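Local coordinates for thrombomodulin (Homo sapiens, PDB 1DX5), which acts as an endothelial cell receptor and cofactor for thrombin activation of protein C, initiating the activated protein C anticoagulant pathway, at residues 77-82 against 93-98. Sequence-based numbering, arbitrary orientation.
Sequences CTDIDE and CHNLPG. With CA (calcium ion), chain N.
Asp-79 and Asn-95 come together on a calcium ion, joined to each other by a hydrogen bond, in the calcium-binding site of the sixth EGF-like domain, where the chain enters from the fifth. Residues 77-82 supply the Asp-79 carboxylate, Glu-82 OE1 and the carbonyl O of Ile-80; residues 93-98 supply Asn-95 OD1 and Leu-96 O. Thr-99 O and a water complete the shell. Asp-79 binds unevenly, with OD1 2.4 Å and OD2 2.9 Å from the calcium. Glu-82 reaches the ion because its chain bends at chi2 (94°), which puts OE1 2.5 Å from the calcium; its carboxylate is turned steeply to the Asn-95 amide, 66° between the planes. Shared coordination probably offsets the repulsion between Ile-80 O and Glu-82 OE1, 2.6 Å apart.

Two hydrogen bonds from residues 93-98 then hold Asp-79. Gly-98 N gives Asp-79 OD1 an almost straight bond from above the carboxylate plane. Asn-95 ND2 comes to Asp-79 OD2 almost head-on to the C-O bond, 2.9 Å away. One amide thus serves two roles, its oxygen on the metal and its nitrogen on a fellow ligand.

Asp-81, whose OD1 caps the following helix by accepting from Glu-84 N, lays its carboxylate flat against the Asn-95 amide, the planes 4° apart. Beside this stack, a water accepts from Asn-95 ND2 at 2.6 Å and donates weakly to Asp-81 OD2.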
loop_
_atom_site.group_PDB
_atom_site.type_symbol
_atom_site.label_atom_id
_atom_site.label_comp_id
_atom_site.label_asym_id
_atom_site.label_seq_id
_atom_site.Cartn_x
_atom_site.Cartn_y
_atom_site.Cartn_z
ATOM N N CYS E 77 7.801 -1.978 -17.964
ATOM C CA CYS E 77 8.657 -2.117 -16.802
ATOM C C CYS E 77 9.735 -1.053 -16.911
ATOM O O CYS E 77 10.483 -1.015 -17.886
ATOM C CB CYS E 77 9.300 -3.499 -16.797
ATOM S SG CYS E 77 8.119 -4.861 -16.606
ATOM N N THR E 78 9.815 -0.192 -15.909
ATOM C CA THR E 78 10.804 0.878 -15.910
ATOM C C THR E 78 11.822 0.664 -14.775
ATOM O O THR E 78 11.495 0.115 -13.720
ATOM C CB THR E 78 10.120 2.269 -15.825
ATOM O OG1 THR E 78 11.108 3.305 -15.938
ATOM C CG2 THR E 78 9.409 2.429 -14.512
ATOM N N ASP E 79 13.064 1.063 -15.014
ATOM C CA ASP E 79 14.126 0.890 -14.032
ATOM C C ASP E 79 13.951 1.712 -12.755
ATOM O O ASP E 79 13.540 2.874 -12.792
ATOM C CB ASP E 79 15.474 1.222 -14.678
ATOM C CG ASP E 79 16.706 1.107 -13.646
ATOM O OD1 ASP E 79 16.926 0.021 -13.061
ATOM O OD2 ASP E 79 17.403 2.117 -13.460
ATOM N N ILE E 80 14.213 1.067 -11.624
ATOM C CA ILE E 80 14.167 1.733 -10.332
ATOM C C ILE E 80 15.562 2.360 -10.135
ATOM O O ILE E 80 16.574 1.670 -10.226
ATOM C CB ILE E 80 13.901 0.737 -9.185
ATOM C CG1 ILE E 80 12.532 0.087 -9.360
ATOM C CG2 ILE E 80 13.937 1.473 -7.825
ATOM C CD1 ILE E 80 12.232 -1.019 -8.347
ATOM N N ASP E 81 15.610 3.673 -9.946
ATOM C CA ASP E 81 16.870 4.372 -9.742
ATOM C C ASP E 81 17.127 4.355 -8.232
ATOM O O ASP E 81 16.687 5.233 -7.500
ATOM C CB ASP E 81 16.761 5.795 -10.309
ATOM C CG ASP E 81 18.150 6.595 -10.276
ATOM O OD1 ASP E 81 19.066 6.180 -9.546
ATOM O OD2 ASP E 81 18.255 7.625 -10.979
ATOM N N GLU E 82 17.793 3.303 -7.773
ATOM C CA GLU E 82 18.087 3.111 -6.352
ATOM C C GLU E 82 18.948 4.213 -5.755
ATOM O O GLU E 82 18.841 4.523 -4.565
ATOM C CB GLU E 82 18.768 1.760 -6.131
ATOM C CG GLU E 82 17.882 0.557 -6.380
ATOM C CD GLU E 82 18.013 -0.039 -7.870
ATOM O OE1 GLU E 82 18.526 0.670 -8.763
ATOM O OE2 GLU E 82 17.590 -1.199 -8.086
ATOM N N CYS E 93 26.943 5.604 -5.059
ATOM C CA CYS E 93 26.015 4.800 -5.835
ATOM C C CYS E 93 25.937 5.130 -7.322
ATOM O O CYS E 93 25.796 6.286 -7.707
ATOM C CB CYS E 93 24.627 4.947 -5.201
ATOM S SG CYS E 93 23.300 3.839 -5.793
ATOM N N HIS E 94 26.012 4.092 -8.151
ATOM C CA HIS E 94 25.887 4.236 -9.597
ATOM C C HIS E 94 24.694 3.355 -9.999
ATOM O O HIS E 94 24.662 2.153 -9.710
ATOM C CB HIS E 94 27.151 3.762 -10.315
ATOM C CG HIS E 94 28.387 4.534 -9.956
ATOM N ND1 HIS E 94 28.437 5.913 -9.966
ATOM C CD2 HIS E 94 29.622 4.119 -9.587
ATOM C CE1 HIS E 94 29.649 6.311 -9.620
ATOM N NE2 HIS E 94 30.386 5.243 -9.385
ATOM N N ASN E 95 23.705 3.970 -10.633
ATOM C CA ASN E 95 22.507 3.282 -11.057
ATOM C C ASN E 95 22.780 2.413 -12.281
ATOM O O ASN E 95 23.640 2.721 -13.107
ATOM C CB ASN E 95 21.401 4.313 -11.346
ATOM C CG ASN E 95 19.980 3.642 -11.629
ATOM O OD1 ASN E 95 19.730 2.597 -11.010
ATOM N ND2 ASN E 95 19.166 4.194 -12.503
ATOM N N LEU E 96 22.082 1.286 -12.352
ATOM C CA LEU E 96 22.220 0.363 -13.467
ATOM C C LEU E 96 20.825 -0.063 -13.886
ATOM O O LEU E 96 19.856 0.106 -13.124
ATOM C CB LEU E 96 23.005 -0.884 -13.037
ATOM C CG LEU E 96 24.533 -0.836 -12.937
ATOM C CD1 LEU E 96 25.037 -1.987 -12.076
ATOM C CD2 LEU E 96 25.120 -0.919 -14.318
ATOM N N PRO E 97 20.689 -0.572 -15.121
ATOM C CA PRO E 97 19.362 -1.007 -15.548
ATOM C C PRO E 97 19.124 -2.365 -14.886
ATOM O O PRO E 97 19.767 -3.348 -15.246
ATOM C CB PRO E 97 19.520 -1.168 -17.061
ATOM C CG PRO E 97 20.748 -0.342 -17.402
ATOM C CD PRO E 97 21.641 -0.605 -16.244
ATOM N N GLY E 98 18.254 -2.403 -13.881
ATOM C CA GLY E 98 17.968 -3.665 -13.203
ATOM C C GLY E 98 18.568 -3.833 -11.825
ATOM O O GLY E 98 18.125 -4.670 -11.053
HETATM CA CA CA N . 18.414 0.582 -11.262
HETATM O O HOH W 1 19.995 6.574 -13.303
HETATM O O HOH W 2 17.270 -1.470 -10.668
#